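Local coordinates for MIPZ (Caulobacter crescentus, PDB 2XJ9), which is a P-loop ATPase that regulates division-plane placement, apparently as a division inhibitor whose gradient depends on dimerization and nucleoid binding, at residues His24-Leu29 with Ala34-Ile39; Leu41-Arg46 with Ser116-Met121; Leu72-Asn77 with Glu94-Arg99; Asp201-Leu206 with Val210-Gly215. The protein carries 1 engineered substitution. All coordinates share one frame; numbering follows the deposited sequence.

Contact 1 (His24-Leu29 with Ala34-Ile39); sequences HLVTAL and AKVAVI
Helix 24-29 runs nearly antiparallel to strand 36-39, at 166°. The two axes are 9.1 Å apart at closest approach. Val26 faces Val36, their CA atoms 6.5 Å apart. This is the second half of a beta-alpha-beta crossover in the P-loop NTPase fold: helix 18-30 leads from strand 5-9 to strand 36-40, and strand 106-110 lies between those two in the sheet. The turn that closes it brings Ala34 back beside Leu29. Ala34 N gives a weak hydrogen bond to Leu29 O, 3.4 Å long and bent to 125°.

The side chains that meet are all apolar and buried. Val26 meets two strand residues. Its CG1 is anti to the backbone N (chi1 168°), which turns CG2 to the strand. There CG2 meets Val38 CG2 at 3.4 Å, the two side chains crossing at about a right angle, and Val36 CG1 at 4.1 Å. Alternate strand residues Val36 and Val38 thus present their methyls to one helix residue. Phe52 of helix 47-62 also touches Val26 and Val38, while Leu108 and Phe106 of strand 106-110 close on Val26 and Leu29. One turn further along the helix, the CB of Leu29 takes over the contact. Val36 CG2 sits against Leu29 CB at 3.6 Å.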
loop_
_atom_site.group_PDB
_atom_site.type_symbol
_atom_site.label_atom_id
_atom_site.label_comp_id
_atom_site.label_asym_id
_atom_site.label_seq_id
_atom_site.Cartn_x
_atom_site.Cartn_y
_atom_site.Cartn_z
ATOM N N HIS A 24 -4.249 -10.334 -12.347
ATOM C CA HIS A 24 -5.037 -11.552 -12.421
ATOM C C HIS A 24 -6.260 -11.367 -13.337
ATOM O O HIS A 24 -6.689 -12.310 -14.005
ATOM C CB HIS A 24 -5.452 -12.023 -11.023
ATOM C CG HIS A 24 -4.319 -12.542 -10.179
ATOM N ND1 HIS A 24 -4.060 -13.889 -10.018
ATOM C CD2 HIS A 24 -3.396 -11.898 -9.427
ATOM C CE1 HIS A 24 -3.025 -14.050 -9.211
ATOM N NE2 HIS A 24 -2.599 -12.856 -8.845
ATOM N N LEU A 25 -6.813 -10.153 -13.371
ATOM C CA LEU A 25 -7.840 -9.807 -14.354
ATOM C C LEU A 25 -7.333 -9.955 -15.774
ATOM O O LEU A 25 -7.958 -10.614 -16.590
ATOM C CB LEU A 25 -8.363 -8.384 -14.172
ATOM C CG LEU A 25 -9.728 -8.452 -13.511
ATOM C CD1 LEU A 25 -9.779 -9.765 -12.782
ATOM C CD2 LEU A 25 -10.009 -7.324 -12.556
ATOM N N VAL A 26 -6.221 -9.311 -16.085
ATOM C CA VAL A 26 -5.624 -9.460 -17.400
ATOM C C VAL A 26 -5.428 -10.924 -17.743
ATOM O O VAL A 26 -5.859 -11.404 -18.781
ATOM C CB VAL A 26 -4.272 -8.793 -17.444
ATOM C CG1 VAL A 26 -3.533 -9.192 -18.702
ATOM C CG2 VAL A 26 -4.448 -7.328 -17.362
ATOM N N THR A 27 -4.773 -11.639 -16.850
ATOM C CA THR A 27 -4.443 -13.028 -17.106
ATOM C C THR A 27 -5.692 -13.895 -17.325
ATOM O O THR A 27 -5.671 -14.776 -18.145
ATOM C CB THR A 27 -3.549 -13.597 -15.986
ATOM O OG1 THR A 27 -2.473 -14.310 -16.581
ATOM C CG2 THR A 27 -4.349 -14.524 -15.058
ATOM N N ALA A 28 -6.773 -13.643 -16.599
ATOM C CA ALA A 28 -8.012 -14.387 -16.796
ATOM C C ALA A 28 -8.635 -14.069 -18.152
ATOM O O ALA A 28 -9.056 -14.972 -18.864
ATOM C CB ALA A 28 -8.999 -14.076 -15.691
ATOM N N LEU A 29 -8.692 -12.784 -18.501
ATOM C CA LEU A 29 -9.203 -12.334 -19.796
ATOM C C LEU A 29 -8.445 -12.949 -20.963
ATOM O O LEU A 29 -9.023 -13.615 -21.803
ATOM C CB LEU A 29 -9.164 -10.814 -19.895
ATOM C CG LEU A 29 -10.208 -10.184 -18.989
ATOM C CD1 LEU A 29 -9.984 -8.722 -18.807
ATOM C CD2 LEU A 29 -11.586 -10.442 -19.549
ATOM N N ALA A 34 -10.086 -13.145 -24.979
ATOM C CA ALA A 34 -9.981 -11.697 -25.175
ATOM C C ALA A 34 -8.566 -11.221 -25.501
ATOM O O ALA A 34 -7.587 -11.960 -25.369
ATOM C CB ALA A 34 -10.517 -10.954 -23.984
ATOM N N LYS A 35 -8.473 -9.975 -25.938
ATOM C CA LYS A 35 -7.207 -9.409 -26.369
ATOM C C LYS A 35 -6.965 -8.157 -25.556
ATOM O O LYS A 35 -7.534 -7.104 -25.854
ATOM C CB LYS A 35 -7.274 -9.058 -27.854
ATOM C CG LYS A 35 -5.977 -9.300 -28.628
ATOM C CD LYS A 35 -6.121 -8.872 -30.087
ATOM C CE LYS A 35 -7.351 -9.500 -30.737
ATOM N NZ LYS A 35 -7.853 -8.691 -31.896
ATOM N N VAL A 36 -6.124 -8.272 -24.529
ATOM C CA VAL A 36 -6.011 -7.212 -23.529
ATOM C C VAL A 36 -4.854 -6.257 -23.763
ATOM O O VAL A 36 -3.813 -6.639 -24.301
ATOM C CB VAL A 36 -5.869 -7.777 -22.098
ATOM C CG1 VAL A 36 -5.946 -6.638 -21.095
ATOM C CG2 VAL A 36 -6.945 -8.804 -21.815
ATOM N N ALA A 37 -5.058 -5.011 -23.348
ATOM C CA ALA A 37 -3.972 -4.046 -23.229
ATOM C C ALA A 37 -3.790 -3.653 -21.759
ATOM O O ALA A 37 -4.760 -3.403 -21.039
ATOM C CB ALA A 37 -4.260 -2.835 -24.053
ATOM N N VAL A 38 -2.543 -3.606 -21.312
ATOM C CA VAL A 38 -2.259 -3.271 -19.926
ATOM C C VAL A 38 -1.523 -1.962 -19.884
ATOM O O VAL A 38 -0.451 -1.831 -20.486
ATOM C CB VAL A 38 -1.370 -4.337 -19.234
ATOM C CG1 VAL A 38 -0.966 -3.879 -17.866
ATOM C CG2 VAL A 38 -2.090 -5.660 -19.116
ATOM N N ILE A 39 -2.100 -1.006 -19.165
ATOM C CA ILE A 39 -1.480 0.286 -18.957
ATOM C C ILE A 39 -1.257 0.503 -17.480
ATOM O O ILE A 39 -2.212 0.447 -16.705
ATOM C CB ILE A 39 -2.395 1.411 -19.426
ATOM C CG1 ILE A 39 -2.758 1.227 -20.896
ATOM C CG2 ILE A 39 -1.749 2.767 -19.171
ATOM C CD1 ILE A 39 -3.596 2.332 -21.423
#

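Contact 2 (Leu41-Arg46 with Ser116-Met121); sequences LALRQR and SAITRM. Engineered in segment 41-46: Ala42 (natural residue Asp). With AGS (phosphothiophosphoric acid-adenylate ester), chain D.
Leu41 lays a methyl against the peptide group that joins Ile118 to Thr119. Leu41 CD1 stands 3.7 Å from Ile118 O and 4.2 Å from Thr119 N. No ring takes part, so this peptide is the flat group of the contact. The loop 41-46 joins strand 36-40 to helix 47-62 in the P-loop NTPase fold. It precedes Thr47 of the magnesium site and carries Gln45, part of the nucleotide pocket.

Ile118 answers from the first turn of helix 117-124. Its CG1 lies between the backbone N and the carbonyl carbon (chi1 59°), and CD1 reaches into the loop. Leu41 CB lies 3.9 Å from this Ile118 CD1. The engineered Ala42, an aspartate in nature, points away from the helix. Ser116 stands at the N-cap, its OG accepting a weak bond from Thr119 N. Leu43 and Ile118 reach toward each other, tip to tip, and Leu43 CD1 meets Ile118 CD1 at 4.0 Å.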
loop_
_atom_site.group_PDB
_atom_site.type_symbol
_atom_site.label_atom_id
_atom_site.label_comp_id
_atom_site.label_asym_id
_atom_site.label_seq_id
_atom_site.Cartn_x
_atom_site.Cartn_y
_atom_site.Cartn_z
ATOM N N LEU A 41 -0.062 3.083 -14.650
ATOM C CA LEU A 41 0.174 4.482 -14.318
ATOM C C LEU A 41 0.915 4.707 -12.997
ATOM O O LEU A 41 1.020 5.850 -12.542
ATOM C CB LEU A 41 -1.144 5.229 -14.238
ATOM C CG LEU A 41 -2.102 5.068 -15.398
ATOM C CD1 LEU A 41 -3.147 6.143 -15.292
ATOM C CD2 LEU A 41 -1.348 5.159 -16.692
ATOM N N ALA A 42 1.392 3.639 -12.358
ATOM C CA ALA A 42 2.332 3.796 -11.256
ATOM C C ALA A 42 3.726 3.955 -11.879
ATOM O O ALA A 42 4.436 2.976 -12.116
ATOM C CB ALA A 42 2.274 2.607 -10.324
ATOM N N LEU A 43 4.101 5.197 -12.162
ATOM C CA LEU A 43 5.190 5.439 -13.080
ATOM C C LEU A 43 6.499 4.934 -12.552
ATOM O O LEU A 43 7.284 4.378 -13.313
ATOM C CB LEU A 43 5.278 6.914 -13.446
ATOM C CG LEU A 43 4.132 7.340 -14.363
ATOM C CD1 LEU A 43 4.070 8.841 -14.552
ATOM C CD2 LEU A 43 4.252 6.636 -15.672
ATOM N N ARG A 44 6.735 5.108 -11.248
ATOM C CA ARG A 44 7.953 4.582 -10.610
ATOM C C ARG A 44 7.873 3.078 -10.285
ATOM O O ARG A 44 8.700 2.290 -10.770
ATOM C CB ARG A 44 8.338 5.397 -9.370
ATOM C CG ARG A 44 8.151 6.879 -9.549
ATOM C CD ARG A 44 9.338 7.715 -9.123
ATOM N NE ARG A 44 10.010 7.226 -7.962
ATOM C CZ ARG A 44 11.306 7.179 -7.667
ATOM N NH1 ARG A 44 12.280 7.589 -8.465
ATOM N NH2 ARG A 44 11.605 6.661 -6.489
ATOM N N GLN A 45 6.892 2.677 -9.473
ATOM C CA GLN A 45 6.792 1.272 -9.061
ATOM C C GLN A 45 6.590 0.344 -10.238
ATOM O O GLN A 45 7.333 -0.623 -10.391
ATOM C CB GLN A 45 5.647 1.049 -8.101
ATOM C CG GLN A 45 5.756 1.761 -6.805
ATOM C CD GLN A 45 4.842 1.145 -5.785
ATOM O OE1 GLN A 45 4.421 1.807 -4.834
ATOM N NE2 GLN A 45 4.519 -0.135 -5.979
ATOM N N ARG A 46 5.557 0.628 -11.034
ATOM C CA ARG A 46 5.325 -0.070 -12.276
ATOM C C ARG A 46 5.162 -1.554 -12.049
ATOM O O ARG A 46 5.727 -2.362 -12.796
ATOM C CB ARG A 46 6.483 0.179 -13.223
ATOM C CG ARG A 46 6.531 1.588 -13.716
ATOM C CD ARG A 46 7.836 1.875 -14.412
ATOM N NE ARG A 46 8.253 0.796 -15.310
ATOM C CZ ARG A 46 7.660 0.514 -16.470
ATOM N NH1 ARG A 46 6.600 1.217 -16.866
ATOM N NH2 ARG A 46 8.119 -0.483 -17.221
ATOM N N SER A 116 -3.116 11.952 -8.888
ATOM C CA SER A 116 -2.377 12.527 -10.012
ATOM C C SER A 116 -3.292 12.859 -11.177
ATOM O O SER A 116 -4.470 12.492 -11.193
ATOM C CB SER A 116 -1.246 11.603 -10.480
ATOM O OG SER A 116 -1.727 10.339 -10.903
ATOM N N ALA A 117 -2.742 13.556 -12.161
ATOM C CA ALA A 117 -3.547 13.962 -13.294
ATOM C C ALA A 117 -3.971 12.720 -14.060
ATOM O O ALA A 117 -5.158 12.502 -14.315
ATOM C CB ALA A 117 -2.767 14.902 -14.190
ATOM N N ILE A 118 -2.994 11.899 -14.428
ATOM C CA ILE A 118 -3.304 10.737 -15.238
ATOM C C ILE A 118 -4.262 9.809 -14.501
ATOM O O ILE A 118 -5.186 9.249 -15.079
ATOM C CB ILE A 118 -2.046 10.021 -15.681
ATOM C CG1 ILE A 118 -1.225 9.575 -14.483
ATOM C CG2 ILE A 118 -1.211 10.943 -16.552
ATOM C CD1 ILE A 118 0.050 8.847 -14.885
ATOM N N THR A 119 -4.067 9.670 -13.204
ATOM C CA THR A 119 -5.026 8.924 -12.416
ATOM C C THR A 119 -6.443 9.479 -12.562
ATOM O O THR A 119 -7.353 8.738 -12.897
ATOM C CB THR A 119 -4.614 8.866 -10.954
ATOM O OG1 THR A 119 -3.822 7.692 -10.764
ATOM C CG2 THR A 119 -5.844 8.795 -10.053
ATOM N N ARG A 120 -6.628 10.773 -12.319
ATOM C CA ARG A 120 -7.949 11.380 -12.464
ATOM C C ARG A 120 -8.521 11.243 -13.884
ATOM O O ARG A 120 -9.732 11.141 -14.085
ATOM C CB ARG A 120 -7.879 12.855 -12.113
ATOM C CG ARG A 120 -7.259 13.159 -10.781
ATOM C CD ARG A 120 -8.141 14.181 -10.113
ATOM N NE ARG A 120 -7.840 14.325 -8.729
ATOM C CZ ARG A 120 -8.531 14.019 -7.634
ATOM N NH1 ARG A 120 -9.762 13.511 -7.600
ATOM N NH2 ARG A 120 -7.909 14.282 -6.502
ATOM N N MET A 121 -7.637 11.264 -14.872
ATOM C CA MET A 121 -8.038 11.145 -16.265
ATOM C C MET A 121 -8.569 9.759 -16.551
ATOM O O MET A 121 -9.443 9.580 -17.395
ATOM C CB MET A 121 -6.847 11.404 -17.187
ATOM C CG MET A 121 -6.477 12.849 -17.355
ATOM S SD MET A 121 -6.525 13.193 -19.110
ATOM C CE MET A 121 -5.415 11.942 -19.737
HETATM P PG AGS D . 0.364 0.291 -4.242
HETATM S S1G AGS D . -0.205 1.541 -3.571
HETATM O O2G AGS D . 1.803 -0.031 -3.903
HETATM O O3G AGS D . 0.137 0.169 -5.734
HETATM P PB AGS D . -1.352 -1.996 -4.514
HETATM O O1B AGS D . -2.788 -1.566 -4.308
HETATM O O2B AGS D . -0.693 -2.160 -5.860
HETATM O O3B AGS D . -0.478 -0.954 -3.636
HETATM P PA AGS D . -0.565 -4.715 -4.206
HETATM O O1A AGS D . -1.397 -5.300 -5.328
HETATM O O2A AGS D . 0.894 -4.523 -4.404
HETATM O O3A AGS D . -1.206 -3.356 -3.690
HETATM O "O5'" AGS D . -0.797 -5.579 -2.879
HETATM C "C5'" AGS D . -0.146 -5.204 -1.677
HETATM C "C4'" AGS D . 0.699 -6.372 -1.143
HETATM O "O4'" AGS D . -0.218 -7.397 -0.863
HETATM C "C3'" AGS D . 1.666 -6.995 -2.134
HETATM O "O3'" AGS D . 2.780 -7.505 -1.422
HETATM C "C2'" AGS D . 0.968 -8.190 -2.745
HETATM O "O2'" AGS D . 1.957 -9.169 -3.094
HETATM C "C1'" AGS D . 0.061 -8.587 -1.598
HETATM N N9 AGS D . -1.313 -9.076 -1.852
HETATM C C8 AGS D . -2.348 -8.345 -2.329
HETATM N N7 AGS D . -3.492 -9.085 -2.384
HETATM C C5 AGS D . -3.175 -10.303 -1.906
HETATM C C6 AGS D . -3.896 -11.546 -1.683
HETATM N N6 AGS D . -5.205 -11.623 -1.994
HETATM N N1 AGS D . -3.201 -12.577 -1.159
HETATM C C2 AGS D . -1.895 -12.515 -0.852
HETATM N N3 AGS D . -1.169 -11.414 -1.031
HETATM C C4 AGS D . -1.751 -10.299 -1.541
#

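Contact 3 (Leu72-Asn77 with Glu94-Arg99); sequences LNLSDN and EAAFAR
Leu72 and Leu74 pack on the methyl of Ala96. This methyl points at the segment 72-77 and receives the residues before and after Asn73. Leu74 CD2 touches Ala96 CB at 3.8 Å. The end of the Leu74 side chain comes nearer to the helix than its root. Leu72 CB lies 4.3 Å from the same Ala96 CB.

Carbon also meets carbonyl oxygen. Leu72 CD2 lies against Ala96 O at 3.4 Å, and Asn73 O is 4.1 Å from Ala96 CB. Neither is a hydrogen bond.

The charged group lies at the border. The extended chain of Arg99 runs past the segment 72-77 at a looser distance, and its NE makes a salt bridge to Glu103. Among the polar bonds of the loop, Leu74 N bonds to Asp78 OD1, while the Leu74 side chain leans on Leu81.

Helix 86-103 thus packs on the chain leaving strand 70-72, as helices flank the sheet in the three-layer alpha/beta fold of P-loop NTPases.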
loop_
_atom_site.group_PDB
_atom_site.type_symbol
_atom_site.label_atom_id
_atom_site.label_comp_id
_atom_site.label_asym_id
_atom_site.label_seq_id
_atom_site.Cartn_x
_atom_site.Cartn_y
_atom_site.Cartn_z
ATOM N N LEU A 72 1.757 -1.470 -22.397
ATOM C CA LEU A 72 1.937 -0.155 -23.005
ATOM C C LEU A 72 2.572 0.866 -22.066
ATOM O O LEU A 72 2.044 1.177 -21.000
ATOM C CB LEU A 72 0.591 0.381 -23.492
ATOM C CG LEU A 72 0.286 0.432 -24.996
ATOM C CD1 LEU A 72 0.976 -0.648 -25.789
ATOM C CD2 LEU A 72 -1.201 0.353 -25.218
ATOM N N ASN A 73 3.706 1.411 -22.478
ATOM C CA ASN A 73 4.379 2.409 -21.674
ATOM C C ASN A 73 4.078 3.784 -22.205
ATOM O O ASN A 73 3.815 3.944 -23.383
ATOM C CB ASN A 73 5.886 2.180 -21.709
ATOM C CG ASN A 73 6.277 0.814 -21.200
ATOM O OD1 ASN A 73 5.887 0.408 -20.103
ATOM N ND2 ASN A 73 7.039 0.086 -22.003
ATOM N N LEU A 74 4.120 4.782 -21.342
ATOM C CA LEU A 74 3.954 6.150 -21.790
ATOM C C LEU A 74 5.270 6.709 -22.381
ATOM O O LEU A 74 5.232 7.503 -23.325
ATOM C CB LEU A 74 3.413 7.026 -20.658
ATOM C CG LEU A 74 2.516 6.279 -19.662
ATOM C CD1 LEU A 74 1.583 7.220 -18.897
ATOM C CD2 LEU A 74 1.719 5.213 -20.361
ATOM N N SER A 75 6.421 6.281 -21.843
ATOM C CA SER A 75 7.738 6.707 -22.340
ATOM C C SER A 75 8.578 5.534 -22.786
ATOM O O SER A 75 8.078 4.430 -22.946
ATOM C CB SER A 75 8.527 7.429 -21.264
ATOM O OG SER A 75 7.807 8.521 -20.761
ATOM N N ASP A 76 9.868 5.794 -22.982
ATOM C CA ASP A 76 10.853 4.740 -23.199
ATOM C C ASP A 76 11.479 4.520 -21.848
ATOM O O ASP A 76 12.287 3.612 -21.656
ATOM C CB ASP A 76 11.917 5.188 -24.196
ATOM C CG ASP A 76 11.342 6.054 -25.318
ATOM O OD1 ASP A 76 11.486 7.295 -25.234
ATOM O OD2 ASP A 76 10.741 5.500 -26.273
ATOM N N ASN A 77 11.075 5.383 -20.916
ATOM C CA ASN A 77 11.499 5.336 -19.527
ATOM C C ASN A 77 10.516 6.115 -18.647
ATOM O O ASN A 77 10.569 7.352 -18.589
ATOM C CB ASN A 77 12.907 5.913 -19.399
ATOM C CG ASN A 77 13.426 5.884 -17.979
ATOM O OD1 ASN A 77 12.717 6.240 -17.041
ATOM N ND2 ASN A 77 14.670 5.453 -17.811
ATOM N N GLU A 94 -2.270 9.751 -23.091
ATOM C CA GLU A 94 -2.905 10.004 -24.382
ATOM C C GLU A 94 -2.478 9.024 -25.458
ATOM O O GLU A 94 -3.279 8.233 -25.957
ATOM C CB GLU A 94 -2.516 11.404 -24.840
ATOM C CG GLU A 94 -3.664 12.370 -25.002
ATOM C CD GLU A 94 -4.733 12.133 -23.982
ATOM O OE1 GLU A 94 -5.082 10.947 -23.781
ATOM O OE2 GLU A 94 -5.217 13.129 -23.396
ATOM N N ALA A 95 -1.207 9.118 -25.830
ATOM C CA ALA A 95 -0.588 8.204 -26.785
ATOM C C ALA A 95 -0.903 6.745 -26.504
ATOM O O ALA A 95 -1.314 6.014 -27.390
ATOM C CB ALA A 95 0.907 8.409 -26.793
ATOM N N ALA A 96 -0.691 6.318 -25.266
ATOM C CA ALA A 96 -0.895 4.922 -24.909
ATOM C C ALA A 96 -2.374 4.513 -24.933
ATOM O O ALA A 96 -2.708 3.444 -25.429
ATOM C CB ALA A 96 -0.266 4.618 -23.552
ATOM N N PHE A 97 -3.259 5.352 -24.397
ATOM C CA PHE A 97 -4.681 5.019 -24.394
ATOM C C PHE A 97 -5.211 4.971 -25.816
ATOM O O PHE A 97 -5.674 3.931 -26.279
ATOM C CB PHE A 97 -5.493 6.022 -23.584
ATOM C CG PHE A 97 -6.972 5.776 -23.628
ATOM C CD1 PHE A 97 -7.792 6.560 -24.418
ATOM C CD2 PHE A 97 -7.542 4.761 -22.880
ATOM C CE1 PHE A 97 -9.158 6.340 -24.462
ATOM C CE2 PHE A 97 -8.910 4.533 -22.918
ATOM C CZ PHE A 97 -9.717 5.323 -23.710
ATOM N N ALA A 98 -5.142 6.104 -26.503
ATOM C CA ALA A 98 -5.524 6.157 -27.903
ATOM C C ALA A 98 -5.032 4.919 -28.670
ATOM O O ALA A 98 -5.796 4.256 -29.366
ATOM C CB ALA A 98 -5.000 7.425 -28.530
ATOM N N ARG A 99 -3.763 4.585 -28.525
ATOM C CA ARG A 99 -3.221 3.475 -29.287
ATOM C C ARG A 99 -3.787 2.116 -28.897
ATOM O O ARG A 99 -3.648 1.144 -29.639
ATOM C CB ARG A 99 -1.701 3.415 -29.177
ATOM C CG ARG A 99 -1.173 2.234 -29.942
ATOM C CD ARG A 99 0.261 1.913 -29.686
ATOM N NE ARG A 99 0.473 0.556 -30.168
ATOM C CZ ARG A 99 1.641 -0.064 -30.232
ATOM N NH1 ARG A 99 1.683 -1.311 -30.692
ATOM N NH2 ARG A 99 2.754 0.554 -29.848
#

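Contact 4 (Asp201-Leu206 with Val210-Gly215); sequences DRLNAL and VGFRIG
The ring of Phe212 is the bump, and the groove between Leu203 and Leu206 is its hollow. Phe212 CG sits between the backbone N and the carbonyl carbon (chi1 57°), which swings the ring toward the helix. Phe212 CE1 meets Leu206 CG at 4.0 Å, and Phe212 CE2 comes 3.9 Å from Leu203 O. Both partners approach the ring obliquely. Ile214 is a second bump two residues on; its CD1 rests 4.3 Å from Leu203 CB, beside Asn204. Where the helix ends, Leu206 and Val210 lie side by side, Leu206 CD1 to Val210 CG2 3.7 Å, and Val210 N bonds to Leu206 O at 2.9 Å, closing the last helical turn. Gly211, with positive phi, then turns the chain back. Trp181 packs edge-to-face with Phe212 from the sheet. With an alanine here the hollow between Leu203 and Leu206 would probably lose its filling, and Trp181 its edge-to-face partner. Helix 194-210 leads through Gly211 into strand 213-215 and packs back on it, a helix-to-strand connection at the margin of the parallel sheet of the P-loop NTPase fold.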
loop_
_atom_site.group_PDB
_atom_site.type_symbol
_atom_site.label_atom_id
_atom_site.label_comp_id
_atom_site.label_asym_id
_atom_site.label_seq_id
_atom_site.Cartn_x
_atom_site.Cartn_y
_atom_site.Cartn_z
ATOM N N ASP A 201 -21.001 -3.513 8.012
ATOM C CA ASP A 201 -22.120 -2.591 8.155
ATOM C C ASP A 201 -21.832 -1.257 7.473
ATOM O O ASP A 201 -22.614 -0.815 6.632
ATOM C CB ASP A 201 -22.454 -2.345 9.628
ATOM C CG ASP A 201 -22.820 -3.623 10.369
ATOM O OD1 ASP A 201 -22.425 -3.754 11.556
ATOM O OD2 ASP A 201 -23.503 -4.492 9.772
ATOM N N ARG A 202 -20.729 -0.603 7.839
ATOM C CA ARG A 202 -20.417 0.706 7.274
ATOM C C ARG A 202 -20.269 0.560 5.763
ATOM O O ARG A 202 -20.646 1.441 4.990
ATOM C CB ARG A 202 -19.113 1.268 7.849
ATOM C CG ARG A 202 -18.910 1.107 9.338
ATOM C CD ARG A 202 -19.932 1.883 10.174
ATOM N NE ARG A 202 -20.704 0.949 10.986
ATOM C CZ ARG A 202 -20.379 0.584 12.224
ATOM N NH1 ARG A 202 -19.307 1.107 12.800
ATOM N NH2 ARG A 202 -21.131 -0.297 12.889
ATOM N N LEU A 203 -19.699 -0.565 5.350
ATOM C CA LEU A 203 -19.452 -0.808 3.948
ATOM C C LEU A 203 -20.755 -0.722 3.161
ATOM O O LEU A 203 -20.793 -0.188 2.053
ATOM C CB LEU A 203 -18.823 -2.180 3.767
ATOM C CG LEU A 203 -17.715 -2.198 2.728
ATOM C CD1 LEU A 203 -17.188 -0.794 2.522
ATOM C CD2 LEU A 203 -16.618 -3.123 3.207
ATOM N N ASN A 204 -21.825 -1.253 3.735
ATOM C CA ASN A 204 -23.124 -1.210 3.080
ATOM C C ASN A 204 -23.733 0.183 3.113
ATOM O O ASN A 204 -24.246 0.667 2.105
ATOM C CB ASN A 204 -24.085 -2.230 3.699
ATOM C CG ASN A 204 -23.642 -3.660 3.460
ATOM O OD1 ASN A 204 -23.124 -3.985 2.393
ATOM N ND2 ASN A 204 -23.834 -4.520 4.456
ATOM N N ALA A 205 -23.673 0.827 4.273
ATOM C CA ALA A 205 -24.278 2.143 4.440
ATOM C C ALA A 205 -23.697 3.076 3.407
ATOM O O ALA A 205 -24.426 3.820 2.750
ATOM C CB ALA A 205 -24.017 2.677 5.833
ATOM N N LEU A 206 -22.373 3.005 3.268
ATOM C CA LEU A 206 -21.627 3.836 2.334
ATOM C C LEU A 206 -22.018 3.567 0.893
ATOM O O LEU A 206 -22.102 4.489 0.093
ATOM C CB LEU A 206 -20.134 3.599 2.510
ATOM C CG LEU A 206 -19.225 4.551 1.735
ATOM C CD1 LEU A 206 -19.588 5.959 2.072
ATOM C CD2 LEU A 206 -17.766 4.285 2.096
ATOM N N VAL A 210 -22.966 6.392 -1.866
ATOM C CA VAL A 210 -21.935 6.724 -2.852
ATOM C C VAL A 210 -22.090 5.995 -4.178
ATOM O O VAL A 210 -21.489 6.374 -5.176
ATOM C CB VAL A 210 -20.511 6.462 -2.290
ATOM C CG1 VAL A 210 -19.482 6.441 -3.415
ATOM C CG2 VAL A 210 -20.157 7.508 -1.243
ATOM N N GLY A 211 -22.883 4.937 -4.183
ATOM C CA GLY A 211 -23.186 4.249 -5.419
ATOM C C GLY A 211 -22.151 3.261 -5.939
ATOM O O GLY A 211 -21.791 3.258 -7.132
ATOM N N PHE A 212 -21.669 2.398 -5.057
ATOM C CA PHE A 212 -20.965 1.223 -5.526
ATOM C C PHE A 212 -21.678 -0.026 -5.021
ATOM O O PHE A 212 -22.585 0.058 -4.184
ATOM C CB PHE A 212 -19.489 1.242 -5.122
ATOM C CG PHE A 212 -19.260 1.350 -3.659
ATOM C CD1 PHE A 212 -18.863 2.546 -3.097
ATOM C CD2 PHE A 212 -19.426 0.240 -2.837
ATOM C CE1 PHE A 212 -18.647 2.644 -1.734
ATOM C CE2 PHE A 212 -19.209 0.327 -1.472
ATOM C CZ PHE A 212 -18.818 1.531 -0.918
ATOM N N ARG A 213 -21.282 -1.170 -5.559
ATOM C CA ARG A 213 -21.794 -2.432 -5.105
ATOM C C ARG A 213 -20.643 -3.334 -4.690
ATOM O O ARG A 213 -19.597 -3.371 -5.326
ATOM C CB ARG A 213 -22.620 -3.085 -6.200
ATOM C CG ARG A 213 -21.961 -3.085 -7.547
ATOM C CD ARG A 213 -22.717 -3.942 -8.539
ATOM N NE ARG A 213 -21.923 -4.151 -9.741
ATOM C CZ ARG A 213 -21.333 -5.300 -10.052
ATOM N NH1 ARG A 213 -21.469 -6.348 -9.261
ATOM N NH2 ARG A 213 -20.621 -5.409 -11.162
ATOM N N ILE A 214 -20.843 -4.061 -3.608
ATOM C CA ILE A 214 -19.786 -4.879 -3.061
ATOM C C ILE A 214 -19.610 -6.182 -3.839
ATOM O O ILE A 214 -20.576 -6.863 -4.174
ATOM C CB ILE A 214 -20.036 -5.171 -1.577
ATOM C CG1 ILE A 214 -20.189 -3.860 -0.817
ATOM C CG2 ILE A 214 -18.914 -6.008 -1.007
ATOM C CD1 ILE A 214 -20.936 -4.000 0.465
ATOM N N GLY A 215 -18.362 -6.508 -4.144
ATOM C CA GLY A 215 -18.046 -7.763 -4.792
ATOM C C GLY A 215 -17.430 -8.746 -3.806
ATOM O O GLY A 215 -17.110 -8.394 -2.654
#

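In the fold
Contacts 1 and 2 are buried, while contacts 3 and 4 are only partly so. Contacts 1 and 4 join helix to strand at different parts of the same parallel sheet, on opposite sides of the chain's centre. Contact 4 lies at the outermost strand 213-215, and contact 3 by the other outermost strand, 70-72. Contacts 1 and 3 meet where Val38 O probably bonds to Leu72 N, pairing neighbouring strands. Contacts 2 and 3 touch through Leu41, Leu43 and Leu74. Methyl packing dominates contact 1. Contact 2 adds a peptide group and sits beside the nucleotide pocket. Contact 3 adds a charged border, and contact 4 brings in an aromatic ring.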